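Local coordinates for protein phosphatidylinositol phosphate phosphatase (Schizosaccharomyces pombe, PDB 1I9Z) that removes the 5-phosphate from soluble and lipid inositol phosphates, here through the catalytic domain of a synaptojanin-like enzyme, at residues G170-R182 against Q236-P248. Numbering follows the deposited sequence.
With 2IP (D-myo-inositol-1,4-bisphosphate), chain C.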
ATOM      1  N   GLY A 170      21.815   1.017  -0.696  1.00 22.59           N
ATOM      2  CA  GLY A 170      23.022   0.791  -1.475  1.00 23.87           C
ATOM      3  C   GLY A 170      22.760   1.199  -2.911  1.00 23.61           C
ATOM      4  O   GLY A 170      21.634   1.093  -3.416  1.00 24.33           O
ATOM      5  N   TYR A 171      23.792   1.723  -3.553  1.00 22.64           N
ATOM      6  CA  TYR A 171      23.659   2.149  -4.934  1.00 24.46           C
ATOM      7  C   TYR A 171      23.485   1.013  -5.948  1.00 23.42           C
ATOM      8  O   TYR A 171      22.514   0.960  -6.704  1.00 23.50           O
ATOM      9  CB  TYR A 171      24.887   2.967  -5.305  1.00 25.26           C
ATOM     10  CG  TYR A 171      24.831   3.483  -6.718  1.00 25.63           C
ATOM     11  CD1 TYR A 171      23.828   4.335  -7.121  1.00 25.22           C
ATOM     12  CD2 TYR A 171      25.822   3.129  -7.649  1.00 27.49           C
ATOM     13  CE1 TYR A 171      23.782   4.854  -8.424  1.00 24.13           C
ATOM     14  CE2 TYR A 171      25.796   3.631  -8.959  1.00 26.71           C
ATOM     15  CZ  TYR A 171      24.759   4.514  -9.324  1.00 27.53           C
ATOM     16  OH  TYR A 171      24.803   5.121 -10.570  1.00 31.26           O
ATOM     17  N   THR A 172      24.402   0.070  -5.946  1.00 24.47           N
ATOM     18  CA  THR A 172      24.335  -1.009  -6.937  1.00 26.01           C
ATOM     19  C   THR A 172      23.663  -2.324  -6.507  1.00 26.11           C
ATOM     20  O   THR A 172      23.413  -3.186  -7.342  1.00 24.13           O
ATOM     21  CB  THR A 172      25.750  -1.420  -7.388  1.00 28.41           C
ATOM     22  OG1 THR A 172      26.381  -2.063  -6.282  1.00 30.05           O
ATOM     23  CG2 THR A 172      26.588  -0.201  -7.806  1.00 29.25           C
ATOM     24  N   ASN A 173      23.354  -2.480  -5.223  1.00 25.13           N
ATOM     25  CA  ASN A 173      22.849  -3.777  -4.785  1.00 24.60           C
ATOM     26  C   ASN A 173      21.391  -4.051  -4.947  1.00 22.79           C
ATOM     27  O   ASN A 173      20.675  -4.377  -3.958  1.00 21.70           O
ATOM     28  CB  ASN A 173      23.252  -4.023  -3.343  1.00 26.77           C
ATOM     29  CG  ASN A 173      22.720  -3.026  -2.468  1.00 28.23           C
ATOM     30  OD1 ASN A 173      22.756  -1.820  -2.791  1.00 30.16           O
ATOM     31  ND2 ASN A 173      22.221  -3.462  -1.298  1.00 29.13           N
ATOM     32  N   TYR A 174      20.928  -3.942  -6.188  1.00 20.83           N
ATOM     33  CA  TYR A 174      19.542  -4.223  -6.439  1.00 19.36           C
ATOM     34  C   TYR A 174      19.311  -5.730  -6.331  1.00 18.35           C
ATOM     35  O   TYR A 174      18.179  -6.142  -6.044  1.00 17.32           O
ATOM     36  CB  TYR A 174      19.049  -3.645  -7.788  1.00 22.25           C
ATOM     37  CG  TYR A 174      19.720  -4.226  -9.009  1.00 25.63           C
ATOM     38  CD1 TYR A 174      19.362  -5.498  -9.472  1.00 27.94           C
ATOM     39  CD2 TYR A 174      20.742  -3.536  -9.676  1.00 28.69           C
ATOM     40  CE1 TYR A 174      20.029  -6.083 -10.585  1.00 31.43           C
ATOM     41  CE2 TYR A 174      21.410  -4.119 -10.787  1.00 30.88           C
ATOM     42  CZ  TYR A 174      21.055  -5.386 -11.220  1.00 32.08           C
ATOM     43  OH  TYR A 174      21.776  -6.034 -12.241  1.00 35.78           O
ATOM     44  N   ASP A 175      20.348  -6.562  -6.467  1.00 17.42           N
ATOM     45  CA  ASP A 175      20.064  -8.019  -6.275  1.00 20.34           C
ATOM     46  C   ASP A 175      19.635  -8.252  -4.800  1.00 18.34           C
ATOM     47  O   ASP A 175      18.788  -9.097  -4.499  1.00 18.24           O
ATOM     48  CB  ASP A 175      21.291  -8.893  -6.523  1.00 23.15           C
ATOM     49  CG  ASP A 175      21.683  -8.953  -7.984  1.00 27.24           C
ATOM     50  OD1 ASP A 175      20.819  -8.778  -8.859  1.00 28.70           O
ATOM     51  OD2 ASP A 175      22.876  -9.214  -8.244  1.00 31.11           O
ATOM     52  N   GLU A 176      20.233  -7.506  -3.892  1.00 19.42           N
ATOM     53  CA  GLU A 176      19.848  -7.691  -2.483  1.00 19.88           C
ATOM     54  C   GLU A 176      18.401  -7.171  -2.262  1.00 18.73           C
ATOM     55  O   GLU A 176      17.641  -7.774  -1.502  1.00 17.50           O
ATOM     56  CB  GLU A 176      20.825  -6.980  -1.564  1.00 20.28           C
ATOM     57  CG  GLU A 176      20.512  -7.296  -0.076  1.00 24.60           C
ATOM     58  CD  GLU A 176      21.459  -6.610   0.919  1.00 27.60           C
ATOM     59  OE1 GLU A 176      22.442  -5.938   0.483  1.00 27.28           O
ATOM     60  OE2 GLU A 176      21.177  -6.748   2.143  1.00 29.31           O
ATOM     61  N   ARG A 177      18.018  -6.044  -2.875  1.00 17.44           N
ATOM     62  CA  ARG A 177      16.626  -5.610  -2.738  1.00 16.38           C
ATOM     63  C   ARG A 177      15.695  -6.666  -3.347  1.00 18.00           C
ATOM     64  O   ARG A 177      14.594  -6.939  -2.848  1.00 16.36           O
ATOM     65  CB  ARG A 177      16.418  -4.252  -3.475  1.00 16.38           C
ATOM     66  CG  ARG A 177      17.164  -3.116  -2.762  1.00 18.89           C
ATOM     67  CD  ARG A 177      16.906  -1.782  -3.430  1.00 15.35           C
ATOM     68  NE  ARG A 177      17.926  -1.428  -4.452  1.00 17.28           N
ATOM     69  CZ  ARG A 177      19.144  -0.926  -4.150  1.00 17.45           C
ATOM     70  NH1 ARG A 177      20.013  -0.562  -5.109  1.00 17.69           N
ATOM     71  NH2 ARG A 177      19.551  -0.846  -2.886  1.00 17.40           N
ATOM     72  N   ASP A 178      16.084  -7.258  -4.474  1.00 18.13           N
ATOM     73  CA  ASP A 178      15.151  -8.260  -5.045  1.00 17.90           C
ATOM     74  C   ASP A 178      14.985  -9.451  -4.063  1.00 17.96           C
ATOM     75  O   ASP A 178      13.922 -10.018  -3.911  1.00 16.83           O
ATOM     76  CB  ASP A 178      15.700  -8.804  -6.379  1.00 19.02           C
ATOM     77  CG  ASP A 178      15.649  -7.807  -7.501  1.00 20.53           C
ATOM     78  OD1 ASP A 178      16.155  -8.197  -8.616  1.00 20.04           O
ATOM     79  OD2 ASP A 178      15.122  -6.640  -7.350  1.00 16.74           O
ATOM     80  N   HIS A 179      16.092  -9.797  -3.419  1.00 20.39           N
ATOM     81  CA  HIS A 179      16.106 -10.885  -2.457  1.00 19.81           C
ATOM     82  C   HIS A 179      15.189 -10.501  -1.281  1.00 18.99           C
ATOM     83  O   HIS A 179      14.489 -11.355  -0.693  1.00 16.00           O
ATOM     84  CB  HIS A 179      17.517 -11.075  -1.946  1.00 22.26           C
ATOM     85  CG  HIS A 179      17.583 -11.970  -0.752  1.00 23.26           C
ATOM     86  ND1 HIS A 179      17.903 -11.513   0.512  1.00 27.49           N
ATOM     87  CD2 HIS A 179      17.367 -13.298  -0.635  1.00 23.93           C
ATOM     88  CE1 HIS A 179      17.895 -12.535   1.363  1.00 26.23           C
ATOM     89  NE2 HIS A 179      17.569 -13.629   0.687  1.00 28.30           N
ATOM     90  N   ASP A 180      15.219  -9.221  -0.910  1.00 18.65           N
ATOM     91  CA  ASP A 180      14.370  -8.759   0.194  1.00 18.65           C
ATOM     92  C   ASP A 180      12.898  -8.900  -0.182  1.00 18.45           C
ATOM     93  O   ASP A 180      12.046  -9.263   0.639  1.00 17.28           O
ATOM     94  CB  ASP A 180      14.652  -7.273   0.544  1.00 20.01           C
ATOM     95  CG  ASP A 180      15.947  -7.070   1.276  1.00 20.32           C
ATOM     96  OD1 ASP A 180      16.553  -8.062   1.712  1.00 19.72           O
ATOM     97  OD2 ASP A 180      16.407  -5.906   1.405  1.00 17.84           O
ATOM     98  N   TYR A 181      12.573  -8.595  -1.436  1.00 16.08           N
ATOM     99  CA  TYR A 181      11.227  -8.764  -1.899  1.00 14.96           C
ATOM    100  C   TYR A 181      10.801 -10.211  -1.717  1.00 17.60           C
ATOM    101  O   TYR A 181       9.726 -10.512  -1.166  1.00 18.96           O
ATOM    102  CB  TYR A 181      11.124  -8.437  -3.416  1.00 16.30           C
ATOM    103  CG  TYR A 181       9.842  -8.962  -4.010  1.00 16.94           C
ATOM    104  CD1 TYR A 181       8.654  -8.306  -3.825  1.00 19.06           C
ATOM    105  CD2 TYR A 181       9.805 -10.244  -4.603  1.00 19.44           C
ATOM    106  CE1 TYR A 181       7.430  -8.897  -4.188  1.00 22.13           C
ATOM    107  CE2 TYR A 181       8.627 -10.852  -4.949  1.00 21.34           C
ATOM    108  CZ  TYR A 181       7.427 -10.168  -4.730  1.00 22.91           C
ATOM    109  OH  TYR A 181       6.252 -10.768  -4.964  1.00 26.35           O
ATOM    110  N   ARG A 182      11.645 -11.131  -2.185  1.00 15.67           N
ATOM    111  CA  ARG A 182      11.260 -12.533  -2.104  1.00 16.66           C
ATOM    112  C   ARG A 182      11.113 -13.011  -0.672  1.00 17.45           C
ATOM    113  O   ARG A 182      10.209 -13.791  -0.379  1.00 18.34           O
ATOM    114  CB  ARG A 182      12.288 -13.412  -2.819  1.00 16.79           C
ATOM    115  CG  ARG A 182      12.359 -13.112  -4.322  1.00 20.98           C
ATOM    116  CD  ARG A 182      13.258 -14.212  -4.992  1.00 21.67           C
ATOM    117  NE  ARG A 182      14.465 -13.672  -5.593  1.00 31.51           N
ATOM    118  CZ  ARG A 182      15.553 -13.375  -4.919  1.00 32.21           C
ATOM    119  NH1 ARG A 182      15.570 -13.564  -3.624  1.00 39.30           N
ATOM    120  NH2 ARG A 182      16.618 -12.915  -5.500  1.00 30.43           N
ATOM    121  N   GLN A 236      16.164   1.234 -11.401  1.00 15.94           N
ATOM    122  CA  GLN A 236      16.317  -0.225 -11.099  1.00 17.28           C
ATOM    123  C   GLN A 236      15.006  -0.926 -10.797  1.00 16.87           C
ATOM    124  O   GLN A 236      14.806  -2.058 -11.206  1.00 17.56           O
ATOM    125  CB  GLN A 236      17.252  -0.404  -9.905  1.00 16.87           C
ATOM    126  CG  GLN A 236      18.717   0.004 -10.216  1.00 18.91           C
ATOM    127  CD  GLN A 236      19.491   0.085  -8.954  1.00 19.54           C
ATOM    128  OE1 GLN A 236      18.902  -0.012  -7.856  1.00 18.68           O
ATOM    129  NE2 GLN A 236      20.813   0.259  -9.057  1.00 20.96           N
ATOM    130  N   LEU A 237      14.064  -0.271 -10.113  1.00 15.88           N
ATOM    131  CA  LEU A 237      12.836  -0.991  -9.833  1.00 15.99           C
ATOM    132  C   LEU A 237      12.040  -1.343 -11.129  1.00 18.23           C
ATOM    133  O   LEU A 237      11.556  -2.491 -11.291  1.00 17.14           O
ATOM    134  CB  LEU A 237      11.931  -0.189  -8.886  1.00 15.28           C
ATOM    135  CG  LEU A 237      10.585  -0.930  -8.581  1.00 14.87           C
ATOM    136  CD1 LEU A 237      10.868  -2.287  -7.898  1.00 15.98           C
ATOM    137  CD2 LEU A 237       9.696  -0.127  -7.634  1.00 16.60           C
ATOM    138  N   ASN A 238      11.890  -0.351 -12.022  1.00 17.76           N
ATOM    139  CA  ASN A 238      11.205  -0.566 -13.297  1.00 18.84           C
ATOM    140  C   ASN A 238      11.864  -1.719 -14.046  1.00 18.12           C
ATOM    141  O   ASN A 238      11.157  -2.612 -14.622  1.00 20.99           O
ATOM    142  CB  ASN A 238      11.283   0.708 -14.149  1.00 19.29           C
ATOM    143  CG  ASN A 238      10.720   0.505 -15.583  1.00 20.97           C
ATOM    144  OD1 ASN A 238       9.549   0.248 -15.772  1.00 22.77           O
ATOM    145  ND2 ASN A 238      11.579   0.632 -16.557  1.00 24.78           N
ATOM    146  N   LYS A 239      13.186  -1.719 -14.031  1.00 19.38           N
ATOM    147  CA  LYS A 239      13.963  -2.737 -14.770  1.00 20.70           C
ATOM    148  C   LYS A 239      13.671  -4.111 -14.209  1.00 21.91           C
ATOM    149  O   LYS A 239      13.384  -5.016 -14.999  1.00 19.95           O
ATOM    150  CB  LYS A 239      15.473  -2.448 -14.734  1.00 21.20           C
ATOM    151  CG  LYS A 239      16.385  -3.406 -15.570  1.00 29.14           C
ATOM    152  CD  LYS A 239      17.889  -2.990 -15.338  1.00 33.60           C
ATOM    153  CE  LYS A 239      18.973  -3.859 -16.004  1.00 38.61           C
ATOM    154  NZ  LYS A 239      20.316  -3.789 -15.223  1.00 41.46           N
ATOM    155  N   GLN A 240      13.691  -4.266 -12.877  1.00 19.53           N
ATOM    156  CA  GLN A 240      13.409  -5.587 -12.250  1.00 21.68           C
ATOM    157  C   GLN A 240      11.949  -5.994 -12.293  1.00 22.27           C
ATOM    158  O   GLN A 240      11.654  -7.199 -12.341  1.00 23.84           O
ATOM    159  CB  GLN A 240      13.880  -5.656 -10.815  1.00 20.72           C
ATOM    160  CG  GLN A 240      15.344  -5.273 -10.668  1.00 20.96           C
ATOM    161  CD  GLN A 240      16.243  -6.146 -11.507  1.00 24.11           C
ATOM    162  OE1 GLN A 240      16.505  -7.314 -11.177  1.00 23.45           O
ATOM    163  NE2 GLN A 240      16.717  -5.590 -12.594  1.00 21.95           N
ATOM    164  N   MET A 241      11.023  -5.045 -12.285  1.00 18.85           N
ATOM    165  CA  MET A 241       9.633  -5.430 -12.395  1.00 20.27           C
ATOM    166  C   MET A 241       9.341  -5.902 -13.835  1.00 22.48           C
ATOM    167  O   MET A 241       8.519  -6.812 -14.039  1.00 23.92           O
ATOM    168  CB  MET A 241       8.692  -4.265 -12.034  1.00 18.24           C
ATOM    169  CG  MET A 241       8.713  -4.017 -10.464  1.00 15.87           C
ATOM    170  SD  MET A 241       7.648  -2.675 -10.035  1.00 18.25           S
ATOM    171  CE  MET A 241       6.031  -3.310 -10.554  1.00 19.21           C
ATOM    172  N   LEU A 242       9.977  -5.279 -14.818  1.00 23.06           N
ATOM    173  CA  LEU A 242       9.724  -5.655 -16.212  1.00 26.51           C
ATOM    174  C   LEU A 242      10.027  -7.121 -16.511  1.00 29.09           C
ATOM    175  O   LEU A 242       9.360  -7.758 -17.367  1.00 29.31           O
ATOM    176  CB  LEU A 242      10.512  -4.748 -17.168  1.00 25.60           C
ATOM    177  CG  LEU A 242       9.769  -3.392 -17.250  1.00 26.70           C
ATOM    178  CD1 LEU A 242      10.463  -2.491 -18.256  1.00 28.47           C
ATOM    179  CD2 LEU A 242       8.255  -3.590 -17.654  1.00 28.34           C
ATOM    180  N   THR A 243      11.022  -7.649 -15.828  1.00 30.46           N
ATOM    181  CA  THR A 243      11.387  -9.053 -16.005  1.00 33.96           C
ATOM    182  C   THR A 243      10.590 -10.047 -15.135  1.00 35.67           C
ATOM    183  O   THR A 243      10.842 -11.258 -15.192  1.00 35.08           O
ATOM    184  CB  THR A 243      12.828  -9.224 -15.651  1.00 36.14           C
ATOM    185  OG1 THR A 243      12.953  -9.204 -14.235  1.00 39.89           O
ATOM    186  CG2 THR A 243      13.653  -8.070 -16.224  1.00 38.51           C
ATOM    187  N   GLY A 244       9.628  -9.564 -14.350  1.00 34.69           N
ATOM    188  CA  GLY A 244       8.883 -10.459 -13.462  1.00 35.63           C
ATOM    189  C   GLY A 244       9.692 -10.922 -12.248  1.00 35.92           C
ATOM    190  O   GLY A 244       9.179 -11.639 -11.406  1.00 38.17           O
ATOM    191  N   LYS A 245      10.943 -10.509 -12.123  1.00 36.29           N
ATOM    192  CA  LYS A 245      11.776 -10.913 -10.970  1.00 37.02           C
ATOM    193  C   LYS A 245      11.204 -10.420  -9.590  1.00 35.91           C
ATOM    194  O   LYS A 245      11.266 -11.145  -8.569  1.00 35.98           O
ATOM    195  CB  LYS A 245      13.219 -10.362 -11.103  1.00 40.39           C
ATOM    196  CG  LYS A 245      14.084 -10.713 -12.371  1.00 43.42           C
ATOM    197  CD  LYS A 245      15.567 -10.417 -12.018  1.00 44.49           C
ATOM    198  CE  LYS A 245      16.565 -10.211 -13.218  1.00 46.54           C
ATOM    199  NZ  LYS A 245      17.908  -9.506 -12.823  1.00 41.50           N
ATOM    200  N   VAL A 246      10.665  -9.199  -9.551  1.00 31.13           N
ATOM    201  CA  VAL A 246      10.128  -8.681  -8.285  1.00 27.21           C
ATOM    202  C   VAL A 246       8.755  -8.114  -8.482  1.00 24.26           C
ATOM    203  O   VAL A 246       8.418  -7.674  -9.573  1.00 23.25           O
ATOM    204  CB  VAL A 246      11.014  -7.577  -7.667  1.00 27.11           C
ATOM    205  CG1 VAL A 246      12.195  -8.182  -7.086  1.00 28.63           C
ATOM    206  CG2 VAL A 246      11.386  -6.518  -8.717  1.00 26.54           C
ATOM    207  N   PHE A 247       7.958  -8.109  -7.415  1.00 21.38           N
ATOM    208  CA  PHE A 247       6.589  -7.585  -7.487  1.00 20.35           C
ATOM    209  C   PHE A 247       5.795  -7.981  -8.742  1.00 20.92           C
ATOM    210  O   PHE A 247       5.207  -7.145  -9.415  1.00 17.44           O
ATOM    211  CB  PHE A 247       6.553  -6.033  -7.388  1.00 18.95           C
ATOM    212  CG  PHE A 247       7.269  -5.488  -6.147  1.00 16.26           C
ATOM    213  CD1 PHE A 247       8.575  -5.081  -6.217  1.00 15.25           C
ATOM    214  CD2 PHE A 247       6.602  -5.431  -4.921  1.00 16.97           C
ATOM    215  CE1 PHE A 247       9.264  -4.603  -5.100  1.00 16.40           C
ATOM    216  CE2 PHE A 247       7.293  -4.950  -3.787  1.00 14.87           C
ATOM    217  CZ  PHE A 247       8.606  -4.534  -3.893  1.00 15.08           C
ATOM    218  N   PRO A 248       5.757  -9.290  -9.051  1.00 22.55           N
ATOM    219  CA  PRO A 248       4.987  -9.698 -10.233  1.00 23.43           C
ATOM    220  C   PRO A 248       3.497  -9.373 -10.021  1.00 24.23           C
ATOM    221  O   PRO A 248       2.922  -9.456  -8.911  1.00 23.80           O
ATOM    222  CB  PRO A 248       5.250 -11.230 -10.336  1.00 24.89           C
ATOM    223  CG  PRO A 248       5.551 -11.654  -8.877  1.00 25.42           C
ATOM    224  CD  PRO A 248       6.410 -10.421  -8.363  1.00 23.47           C
TER
HETATM  225  C1  2IP C 302      25.243   3.634   0.354  0.50 57.15           C
HETATM  226  C2  2IP C 302      25.114   3.645   1.899  0.50 56.44           C
HETATM  227  C3  2IP C 302      24.631   5.036   2.435  0.50 55.74           C
HETATM  228  C4  2IP C 302      23.318   5.534   1.776  0.50 55.30           C
HETATM  229  C5  2IP C 302      23.574   5.624   0.255  0.50 56.01           C
HETATM  230  C6  2IP C 302      23.978   4.251  -0.359  0.50 56.48           C
HETATM  231  O1  2IP C 302      26.363   3.382  -0.451  0.50 59.22           O
HETATM  232  O2  2IP C 302      24.193   2.695   2.362  0.50 55.17           O
HETATM  233  O3  2IP C 302      24.393   4.972   3.810  0.50 56.00           O
HETATM  234  O4  2IP C 302      22.979   6.849   2.326  0.50 53.37           O
HETATM  235  O5  2IP C 302      22.404   6.085  -0.419  0.50 55.20           O
HETATM  236  O6  2IP C 302      24.187   4.590  -1.723  0.50 55.61           O
HETATM  237  P4  2IP C 302      21.706   7.138   3.204  0.50 51.58           P
HETATM  238  O41 2IP C 302      20.474   6.580   2.399  0.50 52.69           O
HETATM  239  O42 2IP C 302      21.567   8.576   3.424  0.50 50.04           O
HETATM  240  O43 2IP C 302      22.018   6.368   4.499  0.50 51.76           O
HETATM  241  P1  2IP C 302      26.773   2.223  -1.316  0.50 59.45           P
HETATM  242  O11 2IP C 302      28.207   1.938  -0.840  0.50 61.20           O
HETATM  243  O12 2IP C 302      25.974   0.942  -1.291  0.50 60.96           O
HETATM  244  O13 2IP C 302      26.893   2.827  -2.720  0.50 60.76           O
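The ring of Y181 turns one face to the backbone of V246 and F247, with F247 N 3.3 Å above its plane toward the rim, and drives its CD1 edge into the face of the F247 ring. The planes of this T-shaped pair stand at 57°; F208 stacks on F247 as well. The Y181 ring, swung away from its own backbone N, extends past V246 and F247 until OH meets P248 CD at 3.4 Å. Cut back to alanine, Y181 would probably leave the F247 face without its edge partner and open a gap over the V246-F247 backbone. At the other end, the R177 guanidinium has N173 O over one face and the Q236 amide, nearly coplanar with it, at its edge. Q236 OE1 takes R177 NH1 on an in-plane lone pair at 3.0 Å and also accepts from R211 N, while Q236 NE2 donates almost straight to Y171 O (3.0 Å, 164°). In this DNase I-like fold, helices 174-182 and 236-242 cross at -57° beside the inositol pocket. R177 NH1 and NH2 converge on G170 O from one face of its carbonyl plane, which probably steadies the loop whose Y171 N donates to O12 of the bound inositol bisphosphate, placing R177 in the second shell of the ligand site. Between these ends, the Y174 ring edge meets Q236 NE2, and V246 CG1 lies 3.3 Å from D178 OD2, whose hydrogen-bond partner is Y210 OH. D178 OD1 and Q240 OE1, both acceptors, are only 2.7 Å apart, so the modelled orientation of the Q240 amide is doubtful.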